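Local coordinates for p800 reaction center core protein (Heliobacterium modesticaldum, PDB 5V8K) that forms the core of a homodimeric photosynthetic reaction centre, holding bacteriochlorophylls in the membrane and binding a 4Fe-4S cluster, at residues Met270-Trp275 / Gln450-Ala455; Ile329-Gly334 / Ser377-Ala382. All blocks are in the same frame, centred on the assembly; numbering follows the deposited sequence.

Contact 1: residues Met270-Trp275 / Gln450-Ala455; sequences MGIMFW and QVIAPA. With GBF (Bacteriochlorophyll g), chain D.
Ile272 overlaps the side chains of Val451 and Ile452, one branch serving both partners. Its CG1 lies 4.0 Å from CG1 of Ile452, and the two isoleucine chains lie alongside and point opposite ways. One carbon further out, the CD1 methyl of Ile272 meets CG1 of Val451 at 4.1 Å. The Val451 methyl in this pair stands anti to the valine's own backbone N (chi1 178°), which aims it at the isoleucine. The overlap is small and wholly aliphatic, with the nearest CA atoms, those of Ile272 and Ile452, 8.3 Å apart. Around it, Trp275 reaches Leu389 and Met396 of helix 376-401, while Ile452 also packs on Phe587 and Met594 of helix 575-599.

Gln450 turns its amide to a bacteriochlorophyll g rather than to Ile272. Its chain is bent at chi2 (-46°), and the amide lies over the macrocycle with the two planes almost parallel. CD of Gln450 sits 3.4 Å from C4B of the pigment, and NE2 of Gln450 is as close to C3B. OE1 of Gln450 accepts a short hydrogen bond of 2.5 Å from water 1, and the water in turn stands over the same macrocycle face as axial ligand of the magnesium, 2.6 Å from it. With an alanine in place of Gln450, the water would probably lose this acceptor and a gap would open over the ring where the amide now lies. One turn on, Pro454 brings no N-H to bond the preceding turn, and the helix kinks there. Across the interface, then, cohesion rests on dispersion between branched side chains, whereas the amide of Gln450 acts in the second shell, consistent with its holding the water that ligates the magnesium.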
# COMPACT_ATOMS: atom_id res chain seq x y z
N MET A 270 22.23 1.65 -0.85
CA MET A 270 23.07 1.46 -2.04
C MET A 270 23.73 0.08 -1.98
O MET A 270 23.99 -0.54 -2.98
CB MET A 270 24.17 2.55 -2.25
CG MET A 270 23.66 3.93 -2.56
SD MET A 270 23.04 4.00 -4.23
CE MET A 270 23.46 5.64 -4.72
N GLY A 271 24.12 -0.33 -0.80
CA GLY A 271 24.73 -1.64 -0.65
C GLY A 271 23.77 -2.76 -1.03
O GLY A 271 24.13 -3.69 -1.75
N ILE A 272 22.52 -2.66 -0.59
CA ILE A 272 21.52 -3.66 -0.96
C ILE A 272 21.35 -3.68 -2.47
O ILE A 272 21.22 -4.75 -3.10
CB ILE A 272 20.18 -3.38 -0.27
CG1 ILE A 272 20.28 -3.59 1.26
CG2 ILE A 272 19.06 -4.22 -0.86
CD1 ILE A 272 20.61 -4.96 1.71
N MET A 273 21.33 -2.49 -3.04
CA MET A 273 21.13 -2.34 -4.49
C MET A 273 22.31 -3.00 -5.29
O MET A 273 22.12 -3.65 -6.30
CB MET A 273 20.87 -0.87 -4.98
CG MET A 273 19.54 -0.25 -4.60
SD MET A 273 19.57 1.54 -4.65
CE MET A 273 19.73 1.90 -6.37
N PHE A 274 23.53 -2.82 -4.84
CA PHE A 274 24.67 -3.43 -5.53
C PHE A 274 24.73 -4.94 -5.29
O PHE A 274 25.18 -5.68 -6.16
CB PHE A 274 25.98 -2.78 -5.10
CG PHE A 274 26.33 -1.53 -5.87
CD1 PHE A 274 26.93 -1.63 -7.11
CD2 PHE A 274 26.05 -0.26 -5.37
CE1 PHE A 274 27.24 -0.49 -7.84
CE2 PHE A 274 26.36 0.86 -6.10
CZ PHE A 274 26.96 0.75 -7.33
N TRP A 275 24.30 -5.40 -4.12
CA TRP A 275 24.26 -6.83 -3.84
C TRP A 275 23.32 -7.53 -4.81
O TRP A 275 23.67 -8.51 -5.46
CB TRP A 275 23.81 -7.05 -2.39
CG TRP A 275 23.74 -8.45 -1.86
CD1 TRP A 275 24.59 -9.49 -2.12
CD2 TRP A 275 22.75 -8.95 -0.95
NE1 TRP A 275 24.18 -10.62 -1.43
CE2 TRP A 275 23.06 -10.30 -0.69
CE3 TRP A 275 21.63 -8.39 -0.34
CZ2 TRP A 275 22.27 -11.09 0.16
CZ3 TRP A 275 20.86 -9.16 0.49
CH2 TRP A 275 21.18 -10.51 0.74
N GLN A 450 12.44 -5.95 3.70
CA GLN A 450 12.47 -6.63 4.99
C GLN A 450 13.84 -6.60 5.66
O GLN A 450 13.95 -7.01 6.83
CB GLN A 450 12.02 -8.09 4.79
CG GLN A 450 10.58 -8.21 4.44
CD GLN A 450 9.77 -7.34 5.33
OE1 GLN A 450 9.34 -6.26 4.94
NE2 GLN A 450 9.63 -7.75 6.58
N VAL A 451 14.87 -6.15 4.96
CA VAL A 451 16.16 -5.84 5.56
C VAL A 451 16.25 -4.36 5.92
O VAL A 451 16.58 -3.99 7.05
CB VAL A 451 17.30 -6.26 4.61
CG1 VAL A 451 18.64 -5.92 5.19
CG2 VAL A 451 17.21 -7.76 4.26
N ILE A 452 15.91 -3.49 4.96
CA ILE A 452 16.12 -2.07 5.12
C ILE A 452 15.25 -1.49 6.23
O ILE A 452 15.71 -0.71 7.06
CB ILE A 452 15.90 -1.35 3.77
CG1 ILE A 452 17.00 -1.79 2.80
CG2 ILE A 452 15.95 0.19 3.93
CD1 ILE A 452 16.69 -1.51 1.33
N ALA A 453 13.97 -1.87 6.27
CA ALA A 453 13.07 -1.20 7.21
C ALA A 453 13.40 -1.55 8.66
O ALA A 453 13.65 -0.62 9.46
CB ALA A 453 11.62 -1.53 6.88
N PRO A 454 13.48 -2.81 9.06
CA PRO A 454 13.87 -3.09 10.45
C PRO A 454 15.24 -2.54 10.82
O PRO A 454 15.47 -2.17 11.97
CB PRO A 454 13.87 -4.63 10.50
CG PRO A 454 13.28 -5.07 9.28
CD PRO A 454 13.30 -4.06 8.28
N ALA A 455 16.20 -2.58 9.89
CA ALA A 455 17.51 -2.02 10.16
C ALA A 455 17.40 -0.53 10.45
O ALA A 455 17.95 -0.04 11.44
CB ALA A 455 18.44 -2.26 8.98
MG GBF D . 5.33 -6.15 5.47
CHA GBF D . 2.84 -4.15 6.93
CHB GBF D . 5.37 -7.96 8.23
CHC GBF D . 6.98 -8.52 3.57
CHD GBF D . 4.81 -4.36 2.44
NA GBF D . 4.42 -6.03 7.25
C1A GBF D . 3.58 -5.10 7.80
C2A GBF D . 3.23 -5.17 9.28
C3A GBF D . 4.03 -6.42 9.65
C4A GBF D . 4.67 -6.81 8.30
CMA GBF D . 5.06 -6.05 10.70
CAA GBF D . 1.77 -5.32 9.74
CBA GBF D . 1.69 -5.09 11.25
CGA GBF D . 1.46 -6.44 11.95
O1A GBF D . 1.33 -7.51 11.35
O2A GBF D . 1.28 -6.39 13.37
NB GBF D . 6.00 -8.02 5.85
C1B GBF D . 6.06 -8.58 7.07
C2B GBF D . 6.77 -9.80 6.99
C3B GBF D . 7.19 -9.91 5.67
C4B GBF D . 6.72 -8.77 5.00
CMB GBF D . 7.04 -10.71 8.14
CAB GBF D . 8.04 -10.94 5.04
CBB GBF D . 8.75 -11.83 5.63
NC GBF D . 5.67 -6.45 3.45
C1C GBF D . 6.49 -7.34 2.88
C2C GBF D . 7.01 -7.31 1.47
C3C GBF D . 6.31 -6.02 1.29
C4C GBF D . 5.60 -5.57 2.40
CMC GBF D . 8.52 -7.31 1.38
CAC GBF D . 6.35 -5.23 0.04
CBC GBF D . 7.07 -5.63 -1.27
ND GBF D . 4.25 -4.63 4.79
C1D GBF D . 4.02 -4.03 3.64
C2D GBF D . 2.84 -3.00 3.46
C3D GBF D . 2.53 -3.16 4.81
C4D GBF D . 3.30 -4.06 5.59
CMD GBF D . 2.39 -2.21 2.28
CAD GBF D . 1.65 -2.49 5.78
OBD GBF D . 0.58 -1.80 5.61
CBD GBF D . 1.80 -3.12 7.14
CGD GBF D . 2.13 -2.05 8.15
O1D GBF D . 3.25 -1.80 8.60
O2D GBF D . 1.05 -1.19 8.57
CED GBF D . 1.34 -0.05 9.36
C1 GBF D . 0.99 -7.57 14.09
C2 GBF D . -0.45 -7.93 13.96
C3 GBF D . -1.31 -7.69 14.96
C4 GBF D . -0.84 -6.99 16.20
C5 GBF D . -2.76 -8.07 14.80
C6 GBF D . -3.18 -9.22 15.73
C7 GBF D . -2.55 -10.52 15.26
C8 GBF D . -3.21 -11.67 15.09
C9 GBF D . -4.68 -11.78 15.28
C10 GBF D . -2.48 -12.89 14.59
C11 GBF D . -2.21 -12.62 13.12
C12 GBF D . -3.52 -12.71 12.41
C13 GBF D . -3.90 -11.85 11.46
C14 GBF D . -5.21 -12.09 10.83
C15 GBF D . -3.08 -10.69 11.04
O HOH W 1 7.51 -4.90 6.04

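Contact 2: residues Ile329-Gly334 / Ser377-Ala382; sequences IFVSYG and SEFVAA. With AOH (8(1)-OH-Chlorophyll aF), chain E.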
# COMPACT_ATOMS: atom_id res chain seq x y z
N ILE A 329 12.30 -15.15 11.17
CA ILE A 329 11.10 -14.33 11.03
C ILE A 329 10.03 -14.79 12.00
O ILE A 329 9.36 -13.97 12.64
CB ILE A 329 10.59 -14.38 9.58
CG1 ILE A 329 11.58 -13.70 8.62
CG2 ILE A 329 9.23 -13.77 9.46
CD1 ILE A 329 11.77 -12.22 8.86
N PHE A 330 9.81 -16.10 12.08
CA PHE A 330 8.80 -16.62 12.99
C PHE A 330 9.11 -16.20 14.41
O PHE A 330 8.21 -15.75 15.13
CB PHE A 330 8.72 -18.16 12.89
CG PHE A 330 7.65 -18.77 13.76
CD1 PHE A 330 7.91 -19.09 15.07
CD2 PHE A 330 6.39 -18.97 13.27
CE1 PHE A 330 6.92 -19.65 15.89
CE2 PHE A 330 5.37 -19.53 14.08
CZ PHE A 330 5.66 -19.86 15.39
N VAL A 331 10.35 -16.35 14.83
CA VAL A 331 10.74 -16.00 16.19
C VAL A 331 10.59 -14.49 16.44
O VAL A 331 9.97 -14.07 17.43
CB VAL A 331 12.18 -16.48 16.45
CG1 VAL A 331 12.73 -15.89 17.70
CG2 VAL A 331 12.24 -18.02 16.57
N SER A 332 11.14 -13.66 15.53
CA SER A 332 11.17 -12.21 15.72
C SER A 332 9.76 -11.61 15.61
O SER A 332 9.29 -10.97 16.54
CB SER A 332 12.14 -11.55 14.72
OG SER A 332 11.74 -11.71 13.37
N TYR A 333 9.05 -11.88 14.50
CA TYR A 333 7.74 -11.28 14.31
C TYR A 333 6.70 -11.92 15.23
O TYR A 333 5.75 -11.26 15.64
CB TYR A 333 7.34 -11.36 12.83
CG TYR A 333 8.13 -10.38 11.95
CD1 TYR A 333 9.44 -10.63 11.59
CD2 TYR A 333 7.56 -9.19 11.52
CE1 TYR A 333 10.18 -9.72 10.82
CE2 TYR A 333 8.30 -8.27 10.73
CZ TYR A 333 9.59 -8.56 10.40
OH TYR A 333 10.33 -7.69 9.66
N GLY A 334 6.85 -13.20 15.56
CA GLY A 334 5.93 -13.79 16.50
C GLY A 334 6.08 -13.22 17.90
O GLY A 334 5.09 -12.88 18.56
N SER A 377 15.01 -5.89 22.44
CA SER A 377 15.00 -5.04 21.25
C SER A 377 16.04 -5.50 20.24
O SER A 377 15.73 -5.68 19.06
CB SER A 377 15.26 -3.56 21.61
OG SER A 377 15.17 -2.71 20.46
N GLU A 378 17.28 -5.71 20.68
CA GLU A 378 18.31 -6.29 19.82
C GLU A 378 17.97 -7.74 19.39
O GLU A 378 18.18 -8.10 18.23
CB GLU A 378 19.66 -6.28 20.53
CG GLU A 378 20.38 -4.99 20.48
CD GLU A 378 19.87 -3.95 21.48
OE1 GLU A 378 19.25 -4.35 22.53
OE2 GLU A 378 20.10 -2.74 21.21
N PHE A 379 17.50 -8.59 20.31
CA PHE A 379 17.19 -9.96 19.92
C PHE A 379 16.17 -10.00 18.78
O PHE A 379 16.42 -10.62 17.73
CB PHE A 379 16.68 -10.77 21.13
CG PHE A 379 16.34 -12.23 20.78
CD1 PHE A 379 17.31 -13.22 20.86
CD2 PHE A 379 15.07 -12.58 20.37
CE1 PHE A 379 17.01 -14.55 20.55
CE2 PHE A 379 14.75 -13.92 20.06
CZ PHE A 379 15.73 -14.90 20.14
N VAL A 380 15.05 -9.28 18.93
CA VAL A 380 14.03 -9.27 17.88
C VAL A 380 14.58 -8.61 16.61
O VAL A 380 14.40 -9.12 15.49
CB VAL A 380 12.75 -8.57 18.38
CG1 VAL A 380 11.73 -8.32 17.23
CG2 VAL A 380 12.14 -9.36 19.48
N ALA A 381 15.24 -7.45 16.74
CA ALA A 381 15.65 -6.72 15.55
C ALA A 381 16.67 -7.51 14.74
O ALA A 381 16.59 -7.57 13.50
CB ALA A 381 16.24 -5.36 15.95
N ALA A 382 17.62 -8.14 15.41
CA ALA A 382 18.62 -8.90 14.70
C ALA A 382 18.03 -10.15 14.02
O ALA A 382 18.41 -10.49 12.90
CB ALA A 382 19.74 -9.28 15.66
C1 AOH E . 9.65 -18.36 4.40
C2 AOH E . 8.44 -17.65 4.96
C3 AOH E . 8.50 -16.49 5.61
C4 AOH E . 9.79 -15.80 5.85
C5 AOH E . 7.23 -15.93 6.17
C6 AOH E . 7.05 -16.31 7.63
C7 AOH E . 5.92 -15.43 8.12
C8 AOH E . 5.48 -15.47 9.37
C9 AOH E . 6.09 -16.47 10.32
C10 AOH E . 4.30 -14.62 9.77
C11 AOH E . 4.49 -13.17 10.15
C15 AOH E . 3.98 -10.55 11.40
C14 AOH E . 1.47 -11.14 11.62
C13 AOH E . 2.86 -11.53 11.20
C12 AOH E . 3.11 -12.72 10.63
NB AOH E . 5.06 -12.46 1.50
ND AOH E . 5.80 -13.58 -2.33
C1A AOH E . 6.62 -15.88 -0.48
C1B AOH E . 5.19 -13.21 2.62
C1C AOH E . 4.44 -10.18 -0.37
C1D AOH E . 5.65 -12.92 -3.49
C2A AOH E . 7.27 -16.99 0.31
C2B AOH E . 4.73 -12.54 3.76
C2C AOH E . 4.26 -9.04 -1.14
C2D AOH E . 6.05 -13.69 -4.56
C3A AOH E . 6.65 -16.64 1.66
C3B AOH E . 4.34 -11.29 3.28
C3C AOH E . 4.51 -9.42 -2.45
C3D AOH E . 6.47 -14.90 -4.01
C4A AOH E . 6.08 -15.26 1.52
C4B AOH E . 4.58 -11.27 1.91
C4C AOH E . 4.83 -10.78 -2.36
C4D AOH E . 6.35 -14.80 -2.63
CAA AOH E . 8.79 -16.93 0.21
CAB AOH E . 3.76 -10.35 4.23
CAC AOH E . 4.49 -8.51 -3.60
CAD AOH E . 7.21 -16.17 -4.24
CBA AOH E . 9.41 -18.25 0.67
CBB AOH E . 3.04 -9.30 3.96
CBC AOH E . 3.69 -8.98 -4.76
CBD AOH E . 7.34 -16.88 -2.94
CED AOH E . 4.61 -19.61 -2.77
CGA AOH E . 10.01 -18.20 2.04
CGD AOH E . 6.63 -18.21 -2.99
CHA AOH E . 6.75 -15.95 -1.95
CHB AOH E . 5.71 -14.60 2.62
CHC AOH E . 4.26 -10.13 1.07
CHD AOH E . 5.16 -11.53 -3.56
CMA AOH E . 5.55 -17.61 2.08
CMB AOH E . 4.66 -13.03 5.18
CMC AOH E . 3.91 -7.66 -0.66
CMD AOH E . 5.98 -13.25 -5.99
NA AOH E . 6.03 -14.92 0.22
NC AOH E . 4.75 -11.26 -1.10
O1 AOH E . 5.84 -8.27 -4.07
O1A AOH E . 10.72 -17.27 2.40
O1D AOH E . 7.25 -19.26 -3.15
O2A AOH E . 9.28 -18.78 3.09
O2D AOH E . 5.20 -18.30 -2.83
OBD AOH E . 7.29 -16.63 -5.44
MG AOH E . 5.22 -13.16 -0.43
O HOH W 2 3.00 -14.00 -0.61
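Ser332 comes up against the backbone of Val380, and here the two segments come closest: the CA atoms of these two residues are 4.6 Å apart. CB of Ser332 rests 3.4 Å from the carbonyl O of Val380, and the favour is returned by CG1 of Val380, which sits 3.7 Å from the O of Ser332. So close an approach is consistent with the small size of the serine. Its OG, at chi1 63°, turns back to hydrogen-bond Pro328 O one turn earlier, so the hydroxyl is satisfied within its own helix.

Beside this, Val331 offers CG1 to the edge of the Phe379 ring, 3.7 Å from CE2, the two side chains crossing at about a right angle. Val331 is partly exposed, so packing thins out on this side.

The flank of helix 311-344 turned to an 8(1)-OH-chlorophyll aF makes greasy contact with its tail. Ile329 CG2 touches C6 of that tail at 3.8 Å, Phe330 meets C9, and CB of Tyr333 lies 3.7 Å from C15. A 4,4'-diaponeurosporene also touches Phe330, which like Val331 is partly exposed. The whole is a close crossing of two helices, roughly antiparallel, in the predicted membrane-spanning part, with a small residue at the crossing point and a chlorophyll tail along another flank of helix 311-344, within the PsaA/PsaB-type helical fold of the reaction centre.

How the contacts relate
Contact 1 lies near the middle of the chain, contact 2 farther out, their centres about 17 Å apart, and contact 2 is nested in the sequence loop that contact 1 closes. Both are built from buried membrane helices, but residues at the margin of contact 2 are partly exposed. The inner contact is a sparse aliphatic touch between widely spaced backbones; the outer one brings backbones together around a serine and adds an aromatic edge. They meet directly: Tyr333 of contact 2 packs with its OH 3.2 Å from NE2 of Gln450 and against Pro454. Pigment contacts differ too: Gln450 meets a macrocycle face, whereas Ile329, Phe330 and Tyr333 meet a chlorophyll tail.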